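Side-chain contacts in Iron(3+)-hydroxamate-binding protein FhuD (Bacillus subtilis subsp. subtilis, PDB 3G9Q), which binds iron(3+)-hydroxamate complexes such as ferrichrome and hands them to the membrane-bound permease of the FhuCBGD ABC transporter for import: residues E186-I189 with Y195-I198; S149-N154 with E201-F206; V17-D22 with G26-L31. One frame throughout, in Å; residues are numbered along the deposited sequence.

Contact 1. Residues E186-I189 with Y195-I198; sequences EKAI and YTSI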
loop_
_atom_site.group_PDB
_atom_site.type_symbol
_atom_site.label_atom_id
_atom_site.label_comp_id
_atom_site.label_asym_id
_atom_site.label_seq_id
_atom_site.Cartn_x
_atom_site.Cartn_y
_atom_site.Cartn_z
ATOM N N GLU A 186 -5.559 -18.522 -11.133
ATOM C CA GLU A 186 -6.907 -18.903 -11.530
ATOM C C GLU A 186 -7.981 -18.265 -10.656
ATOM O O GLU A 186 -9.019 -17.855 -11.156
ATOM C CB GLU A 186 -7.054 -20.431 -11.468
ATOM C CG GLU A 186 -8.401 -20.988 -11.963
ATOM C CD GLU A 186 -8.518 -22.505 -11.773
ATOM O OE1 GLU A 186 -7.578 -23.227 -12.185
ATOM O OE2 GLU A 186 -9.543 -22.980 -11.220
ATOM N N LYS A 187 -7.732 -18.162 -9.357
ATOM C CA LYS A 187 -8.740 -17.614 -8.475
ATOM C C LYS A 187 -8.588 -16.164 -8.065
ATOM O O LYS A 187 -9.527 -15.380 -8.194
ATOM C CB LYS A 187 -8.852 -18.484 -7.224
ATOM C CG LYS A 187 -9.294 -19.923 -7.494
ATOM C CD LYS A 187 -10.633 -19.984 -8.213
ATOM C CE LYS A 187 -11.241 -21.375 -8.131
ATOM N NZ LYS A 187 -11.609 -21.738 -6.732
ATOM N N ALA A 188 -7.415 -15.798 -7.571
ATOM C CA ALA A 188 -7.203 -14.434 -7.117
ATOM C C ALA A 188 -6.774 -13.451 -8.202
ATOM O O ALA A 188 -6.681 -12.257 -7.936
ATOM C CB ALA A 188 -6.201 -14.424 -5.980
ATOM N N ILE A 189 -6.511 -13.924 -9.416
ATOM C CA ILE A 189 -6.111 -13.004 -10.473
ATOM C C ILE A 189 -7.035 -13.027 -11.683
ATOM O O ILE A 189 -7.928 -12.188 -11.806
ATOM C CB ILE A 189 -4.660 -13.262 -10.950
ATOM C CG1 ILE A 189 -3.674 -12.991 -9.816
ATOM C CG2 ILE A 189 -4.316 -12.336 -12.104
ATOM C CD1 ILE A 189 -2.282 -13.592 -10.013
ATOM N N TYR A 195 -9.079 -10.989 -4.944
ATOM C CA TYR A 195 -8.687 -11.869 -3.838
ATOM C C TYR A 195 -9.665 -13.045 -3.734
ATOM O O TYR A 195 -10.627 -13.121 -4.494
ATOM C CB TYR A 195 -8.640 -11.091 -2.514
ATOM C CG TYR A 195 -9.979 -10.886 -1.869
ATOM C CD1 TYR A 195 -10.460 -11.795 -0.928
ATOM C CD2 TYR A 195 -10.800 -9.818 -2.250
ATOM C CE1 TYR A 195 -11.721 -11.654 -0.384
ATOM C CE2 TYR A 195 -12.071 -9.665 -1.715
ATOM C CZ TYR A 195 -12.525 -10.591 -0.782
ATOM O OH TYR A 195 -13.787 -10.459 -0.254
ATOM N N THR A 196 -9.402 -13.964 -2.809
ATOM C CA THR A 196 -10.245 -15.145 -2.608
ATOM C C THR A 196 -10.174 -15.550 -1.148
ATOM O O THR A 196 -9.081 -15.727 -0.596
ATOM C CB THR A 196 -9.756 -16.379 -3.433
ATOM O OG1 THR A 196 -9.675 -16.047 -4.825
ATOM C CG2 THR A 196 -10.709 -17.557 -3.261
ATOM N N SER A 197 -11.335 -15.693 -0.520
ATOM C CA SER A 197 -11.376 -16.117 0.871
ATOM C C SER A 197 -11.513 -17.630 0.826
ATOM O O SER A 197 -12.447 -18.151 0.219
ATOM C CB SER A 197 -12.568 -15.498 1.597
ATOM O OG SER A 197 -12.528 -15.862 2.970
ATOM N N ILE A 198 -10.570 -18.330 1.449
ATOM C CA ILE A 198 -10.587 -19.787 1.456
ATOM C C ILE A 198 -10.619 -20.360 2.867
ATOM O O ILE A 198 -10.481 -19.633 3.852
ATOM C CB ILE A 198 -9.357 -20.382 0.705
ATOM C CG1 ILE A 198 -8.110 -20.392 1.607
ATOM C CG2 ILE A 198 -9.097 -19.598 -0.558
ATOM C CD1 ILE A 198 -6.961 -21.269 1.109
#

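Contact 2. Residues S149-N154 with E201-F206; sequences SIMQTN and EKLPDF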
loop_
_atom_site.group_PDB
_atom_site.type_symbol
_atom_site.label_atom_id
_atom_site.label_comp_id
_atom_site.label_asym_id
_atom_site.label_seq_id
_atom_site.Cartn_x
_atom_site.Cartn_y
_atom_site.Cartn_z
ATOM N N SER A 149 3.129 -16.502 -2.519
ATOM C CA SER A 149 1.751 -16.259 -2.104
ATOM C C SER A 149 1.632 -15.034 -1.235
ATOM O O SER A 149 2.601 -14.594 -0.620
ATOM C CB SER A 149 1.207 -17.434 -1.284
ATOM O OG SER A 149 1.368 -18.671 -1.932
ATOM N N ILE A 150 0.431 -14.484 -1.179
ATOM C CA ILE A 150 0.181 -13.353 -0.304
ATOM C C ILE A 150 -1.139 -13.620 0.396
ATOM O O ILE A 150 -2.180 -13.755 -0.257
ATOM C CB ILE A 150 0.065 -12.027 -1.047
ATOM C CG1 ILE A 150 1.354 -11.764 -1.839
ATOM C CG2 ILE A 150 -0.210 -10.916 -0.024
ATOM C CD1 ILE A 150 1.262 -10.627 -2.852
HETATM N N MSE A 151 -1.105 -13.717 1.720
HETATM C CA MSE A 151 -2.334 -13.971 2.446
HETATM C C MSE A 151 -2.411 -13.398 3.845
HETATM O O MSE A 151 -1.412 -13.300 4.558
HETATM C CB MSE A 151 -2.644 -15.480 2.464
HETATM C CG MSE A 151 -1.459 -16.423 2.703
HETATM SE SE MSE A 151 -1.824 -18.364 2.360
HETATM C CE MSE A 151 -1.595 -18.437 0.402
ATOM N N GLN A 152 -3.618 -12.985 4.216
ATOM C CA GLN A 152 -3.852 -12.426 5.541
ATOM C C GLN A 152 -4.963 -13.172 6.232
ATOM O O GLN A 152 -5.897 -13.664 5.600
ATOM C CB GLN A 152 -4.202 -10.944 5.464
ATOM C CG GLN A 152 -3.094 -10.087 4.893
ATOM C CD GLN A 152 -3.463 -8.630 4.889
ATOM O OE1 GLN A 152 -4.453 -8.227 4.275
ATOM N NE2 GLN A 152 -2.672 -7.827 5.585
ATOM N N THR A 153 -4.857 -13.224 7.547
ATOM C CA THR A 153 -5.815 -13.935 8.366
ATOM C C THR A 153 -6.738 -13.000 9.129
ATOM O O THR A 153 -6.333 -11.912 9.546
ATOM C CB THR A 153 -5.076 -14.826 9.377
ATOM O OG1 THR A 153 -6.014 -15.649 10.080
ATOM C CG2 THR A 153 -4.304 -13.960 10.377
ATOM N N ASN A 154 -7.979 -13.442 9.307
ATOM C CA ASN A 154 -8.988 -12.685 10.033
ATOM C C ASN A 154 -10.044 -13.642 10.560
ATOM O O ASN A 154 -11.063 -13.870 9.913
ATOM C CB ASN A 154 -9.651 -11.655 9.124
ATOM C CG ASN A 154 -10.739 -10.873 9.836
ATOM O OD1 ASN A 154 -10.504 -10.270 10.894
ATOM N ND2 ASN A 154 -11.937 -10.876 9.261
ATOM N N GLU A 201 -8.468 -25.602 5.058
ATOM C CA GLU A 201 -8.251 -26.893 4.420
ATOM C C GLU A 201 -7.604 -26.775 3.048
ATOM O O GLU A 201 -6.773 -27.601 2.668
ATOM C CB GLU A 201 -9.586 -27.641 4.282
ATOM C CG GLU A 201 -9.952 -28.507 5.492
ATOM C CD GLU A 201 -10.425 -27.699 6.695
ATOM O OE1 GLU A 201 -10.425 -28.259 7.825
ATOM O OE2 GLU A 201 -10.808 -26.517 6.505
ATOM N N LYS A 202 -7.998 -25.746 2.309
ATOM C CA LYS A 202 -7.480 -25.529 0.969
ATOM C C LYS A 202 -6.179 -24.734 0.934
ATOM O O LYS A 202 -5.693 -24.358 -0.137
ATOM C CB LYS A 202 -8.541 -24.837 0.121
ATOM C CG LYS A 202 -9.555 -25.794 -0.459
ATOM C CD LYS A 202 -10.598 -25.057 -1.280
ATOM C CE LYS A 202 -11.640 -24.385 -0.387
ATOM N NZ LYS A 202 -12.440 -25.405 0.379
ATOM N N LEU A 203 -5.617 -24.491 2.114
ATOM C CA LEU A 203 -4.377 -23.748 2.236
ATOM C C LEU A 203 -3.238 -24.415 1.453
ATOM O O LEU A 203 -2.557 -23.759 0.670
ATOM C CB LEU A 203 -4.007 -23.601 3.712
ATOM C CG LEU A 203 -3.198 -22.358 4.066
ATOM C CD1 LEU A 203 -3.997 -21.129 3.682
ATOM C CD2 LEU A 203 -2.884 -22.343 5.552
ATOM N N PRO A 204 -3.017 -25.724 1.644
ATOM C CA PRO A 204 -1.939 -26.394 0.909
ATOM C C PRO A 204 -2.150 -26.358 -0.600
ATOM O O PRO A 204 -1.239 -26.660 -1.361
ATOM C CB PRO A 204 -1.993 -27.825 1.434
ATOM C CG PRO A 204 -2.529 -27.655 2.816
ATOM C CD PRO A 204 -3.620 -26.644 2.616
ATOM N N ASP A 205 -3.352 -25.997 -1.032
ATOM C CA ASP A 205 -3.652 -25.950 -2.453
ATOM C C ASP A 205 -3.248 -24.628 -3.085
ATOM O O ASP A 205 -3.079 -24.532 -4.302
ATOM C CB ASP A 205 -5.143 -26.203 -2.681
ATOM C CG ASP A 205 -5.603 -27.529 -2.105
ATOM O OD1 ASP A 205 -6.831 -27.788 -2.111
ATOM O OD2 ASP A 205 -4.737 -28.313 -1.646
ATOM N N PHE A 206 -3.091 -23.603 -2.258
ATOM C CA PHE A 206 -2.708 -22.280 -2.741
ATOM C C PHE A 206 -1.265 -21.950 -2.414
ATOM O O PHE A 206 -0.552 -21.381 -3.234
ATOM C CB PHE A 206 -3.596 -21.223 -2.100
ATOM C CG PHE A 206 -4.917 -21.061 -2.766
ATOM C CD1 PHE A 206 -5.022 -20.321 -3.947
ATOM C CD2 PHE A 206 -6.066 -21.611 -2.200
ATOM C CE1 PHE A 206 -6.253 -20.118 -4.559
ATOM C CE2 PHE A 206 -7.307 -21.419 -2.801
ATOM C CZ PHE A 206 -7.402 -20.664 -3.990
#

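Contact 3. Residues V17-D22 with G26-L31; sequences VVVMAD and GYFKTL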
loop_
_atom_site.group_PDB
_atom_site.type_symbol
_atom_site.label_atom_id
_atom_site.label_comp_id
_atom_site.label_asym_id
_atom_site.label_seq_id
_atom_site.Cartn_x
_atom_site.Cartn_y
_atom_site.Cartn_z
ATOM N N VAL A 17 -1.723 22.465 3.005
ATOM C CA VAL A 17 -2.676 21.444 2.583
ATOM C C VAL A 17 -3.093 20.498 3.710
ATOM O O VAL A 17 -2.258 19.971 4.441
ATOM C CB VAL A 17 -2.101 20.569 1.434
ATOM C CG1 VAL A 17 -3.118 19.517 1.028
ATOM C CG2 VAL A 17 -1.737 21.432 0.240
ATOM N N VAL A 18 -4.398 20.299 3.840
ATOM C CA VAL A 18 -4.945 19.385 4.830
ATOM C C VAL A 18 -5.471 18.192 4.027
ATOM O O VAL A 18 -6.356 18.341 3.166
ATOM C CB VAL A 18 -6.112 20.026 5.626
ATOM C CG1 VAL A 18 -6.789 18.980 6.505
ATOM C CG2 VAL A 18 -5.598 21.169 6.470
ATOM N N VAL A 19 -4.908 17.018 4.299
ATOM C CA VAL A 19 -5.283 15.797 3.600
ATOM C C VAL A 19 -6.133 14.906 4.486
ATOM O O VAL A 19 -5.636 14.342 5.450
ATOM C CB VAL A 19 -4.021 15.015 3.176
ATOM C CG1 VAL A 19 -4.406 13.785 2.386
ATOM C CG2 VAL A 19 -3.110 15.912 2.362
HETATM N N MSE A 20 -7.415 14.774 4.173
HETATM C CA MSE A 20 -8.275 13.928 4.992
HETATM C C MSE A 20 -8.326 12.474 4.507
HETATM O O MSE A 20 -8.873 11.596 5.184
HETATM C CB MSE A 20 -9.676 14.544 5.093
HETATM C CG MSE A 20 -9.779 15.636 6.171
HETATM SE SE MSE A 20 -11.215 16.933 5.893
HETATM C CE MSE A 20 -12.689 16.031 6.794
ATOM N N ALA A 21 -7.732 12.219 3.343
ATOM C CA ALA A 21 -7.671 10.868 2.780
ATOM C C ALA A 21 -6.293 10.282 3.090
ATOM O O ALA A 21 -5.361 10.448 2.310
ATOM C CB ALA A 21 -7.886 10.920 1.271
ATOM N N ASP A 22 -6.167 9.604 4.227
ATOM C CA ASP A 22 -4.892 9.005 4.651
ATOM C C ASP A 22 -4.024 8.441 3.526
ATOM O O ASP A 22 -2.821 8.680 3.487
ATOM C CB ASP A 22 -5.159 7.889 5.665
ATOM C CG ASP A 22 -6.406 7.100 5.329
ATOM O OD1 ASP A 22 -7.498 7.709 5.365
ATOM O OD2 ASP A 22 -6.306 5.891 5.034
ATOM N N GLY A 26 1.330 10.394 1.549
ATOM C CA GLY A 26 2.629 10.127 0.948
ATOM C C GLY A 26 2.840 10.722 -0.444
ATOM O O GLY A 26 3.981 10.932 -0.859
ATOM N N TYR A 27 1.749 10.979 -1.171
ATOM C CA TYR A 27 1.827 11.563 -2.518
ATOM C C TYR A 27 2.297 13.013 -2.480
ATOM O O TYR A 27 3.175 13.418 -3.241
ATOM C CB TYR A 27 0.461 11.526 -3.236
ATOM C CG TYR A 27 0.046 10.165 -3.735
ATOM C CD1 TYR A 27 -0.598 9.272 -2.895
ATOM C CD2 TYR A 27 0.336 9.754 -5.029
ATOM C CE1 TYR A 27 -0.938 8.010 -3.320
ATOM C CE2 TYR A 27 0.002 8.485 -5.467
ATOM C CZ TYR A 27 -0.635 7.617 -4.608
ATOM O OH TYR A 27 -0.977 6.339 -5.016
ATOM N N PHE A 28 1.689 13.790 -1.592
ATOM C CA PHE A 28 2.007 15.198 -1.446
ATOM C C PHE A 28 3.385 15.326 -0.803
ATOM O O PHE A 28 4.130 16.258 -1.102
ATOM C CB PHE A 28 0.912 15.882 -0.612
ATOM C CG PHE A 28 -0.377 16.124 -1.377
ATOM C CD1 PHE A 28 -0.657 17.367 -1.919
ATOM C CD2 PHE A 28 -1.280 15.091 -1.603
ATOM C CE1 PHE A 28 -1.812 17.574 -2.677
ATOM C CE2 PHE A 28 -2.433 15.297 -2.363
ATOM C CZ PHE A 28 -2.694 16.535 -2.897
ATOM N N LYS A 29 3.731 14.380 0.066
ATOM C CA LYS A 29 5.038 14.405 0.708
ATOM C C LYS A 29 6.086 14.249 -0.393
ATOM O O LYS A 29 7.044 15.017 -0.459
ATOM C CB LYS A 29 5.162 13.272 1.742
ATOM C CG LYS A 29 6.439 13.310 2.570
ATOM C CD LYS A 29 6.578 14.614 3.304
ATOM C CE LYS A 29 8.034 14.856 3.636
ATOM N NZ LYS A 29 8.269 16.273 4.033
ATOM N N THR A 30 5.901 13.270 -1.271
ATOM C CA THR A 30 6.858 13.081 -2.358
ATOM C C THR A 30 6.985 14.363 -3.196
ATOM O O THR A 30 8.092 14.819 -3.479
ATOM C CB THR A 30 6.466 11.908 -3.289
ATOM O OG1 THR A 30 6.366 10.707 -2.519
ATOM C CG2 THR A 30 7.527 11.700 -4.364
ATOM N N LEU A 31 5.853 14.950 -3.575
ATOM C CA LEU A 31 5.865 16.169 -4.374
ATOM C C LEU A 31 6.467 17.364 -3.618
ATOM O O LEU A 31 6.922 18.336 -4.229
ATOM C CB LEU A 31 4.440 16.500 -4.850
ATOM C CG LEU A 31 3.844 15.872 -6.124
ATOM C CD1 LEU A 31 4.688 14.760 -6.652
ATOM C CD2 LEU A 31 2.433 15.402 -5.807
#

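Contact 1. Residues E186-I189 with Y195-I198
Thr196 lays its hydroxyl over the flat face of the peptide that joins Lys187 to Ala188. OG1 of Thr196 is 3.4 Å from Lys187 C and stands almost straight above the plane of that peptide. Lys187 O is equally near, but the angle is poor and no hydrogen bond forms. On the flanks, Thr196 OG1 meets Lys187 CB at 3.5 Å and Ala188 CB at 4.0 Å, so the hydroxyl is bordered by the first side-chain carbons of both residues. The torsion chi1 of -56° sets OG1 beside its own backbone N and anti to the carbonyl carbon, and since the bond to CB already points at the helix, the oxygen becomes the leading atom. Ala188 CB also reaches Tyr195 CA at 4.2 Å, where the two backbones come closest. Lys187 contributes mainly its CB; beyond it the bent chain carries the amino end away from the strand. The tyrosine ring likewise turns from the helix and meets the ring of Phe165 with planes about 50° apart. No hydrogen bond crosses the interface, which joins residues 186-189 of helix 182-189, which form a wider pi-type turn, to strand 195-198 by van der Waals contact. That strand is an outermost one of the mixed five-stranded sheet, bonded through the backbones of Thr196 and Ile198 to Val160 and Ile158 of strand 157-161, while Lys187 and Ile198 both lean on Phe206 of helix 203-206.

Contact 2. Residues S149-N154 with E201-F206
Ser149 OG is hydrogen-bonded to Gly208 N and lies 3.6 Å from Phe206 O, a carbonyl that is itself hydrogen-bonded to Thr181 OG1. This polar corner marks the upstream end of the strand segment. Two residues on, the contact becomes wholly apolar. Met151, a selenomethionine, extends toward the short helix and puts SE 3.8 Å from Leu203 CD1; the two side chains cross obliquely. Its terminal CE lies 4.2 Å from Phe206 CB. CG of Met151 stands between the backbone N and the carbonyl carbon (chi1 42°), and the bend at chi3, 82°, swings CE off the line of the chain so that selenium and methyl serve different partners. Leu203 sends CD1 to the selenium and also packs on Ile158, Ile230 and Trp231. Phe206 offers its CB here, while the ring turns off to Leu183 and Thr184 of helix 182-189. Central strand 148-154 of the mixed sheet is thus joined to the short, loosely bonded helix 203-206. With all four touching residues buried and no hydrogen bond between the segments, their cohesion rests on dispersion and burial of apolar surface, while the serine hydroxyl and Phe206 carbonyl are satisfied by neighbouring residues.

Contact 3. Residues V17-D22 with G26-L31
A beta-alpha-beta unit made of strand 17-19, helix 25-31 and strand 35-37 contains this contact, in which the first strand receives the helix that follows it. Phe28 is the single helix side chain that meets the strand, and two valines receive it. Val17 CG1 lies 4.4 Å from Phe28 CE1, and Val19 CG2 is 4.4 Å from Phe28 CD2. The two ring carbons lie across the ring from each other, so the valines, two residues apart on one face of the strand, touch it at opposite positions. Both methyls approach obliquely. Val17 holds CG1 anti to its backbone N and turned to the helix. All three side chains are buried, and the interaction between them is purely apolar. The ring of Phe28 also meets that of Phe111, with planes about 45° apart, so helix 106-115 closes in on the same aromatic. Strand 17-19 lies inside the parallel four-stranded sheet, with backbone bonds from Val17 and Val19 to strand 35-37 and from Val18 to strand 74-78; the contact therefore fixes helix 25-31 against one face of that sheet. The helix is anchored at Gly26, whose N is hydrogen-bonded to Tyr48 OH. Its carbonyl is gripped twice from one turn on: Gly26 O accepts from Thr30 N at 3.1 Å and from Thr30 OG1 at 2.9 Å, the hydroxyl coming in at a C=O...O angle of 159°, tilted 18° from the carbonyl plane.

Overall arrangement
From the N terminus, contact 3 is the first to close, joining strand 17-19 of the parallel sheet to the helix directly after it. The chain then runs on through helix 118-143 to strand 148-154, where contact 2 opens. Contact 1 opens and closes within that longer loop, linking helix 182-189 to strand 195-198 before helix 203-206 completes contact 2. The nested pair touch one another through the side chains between strand 195-198 and helix 203-206, so two helices are tied to the mixed sheet together. Contact 3, its centre about 32 Å from that of contact 1 and 34 Å from that of contact 2, lies across the chain's centre and serves the other sheet.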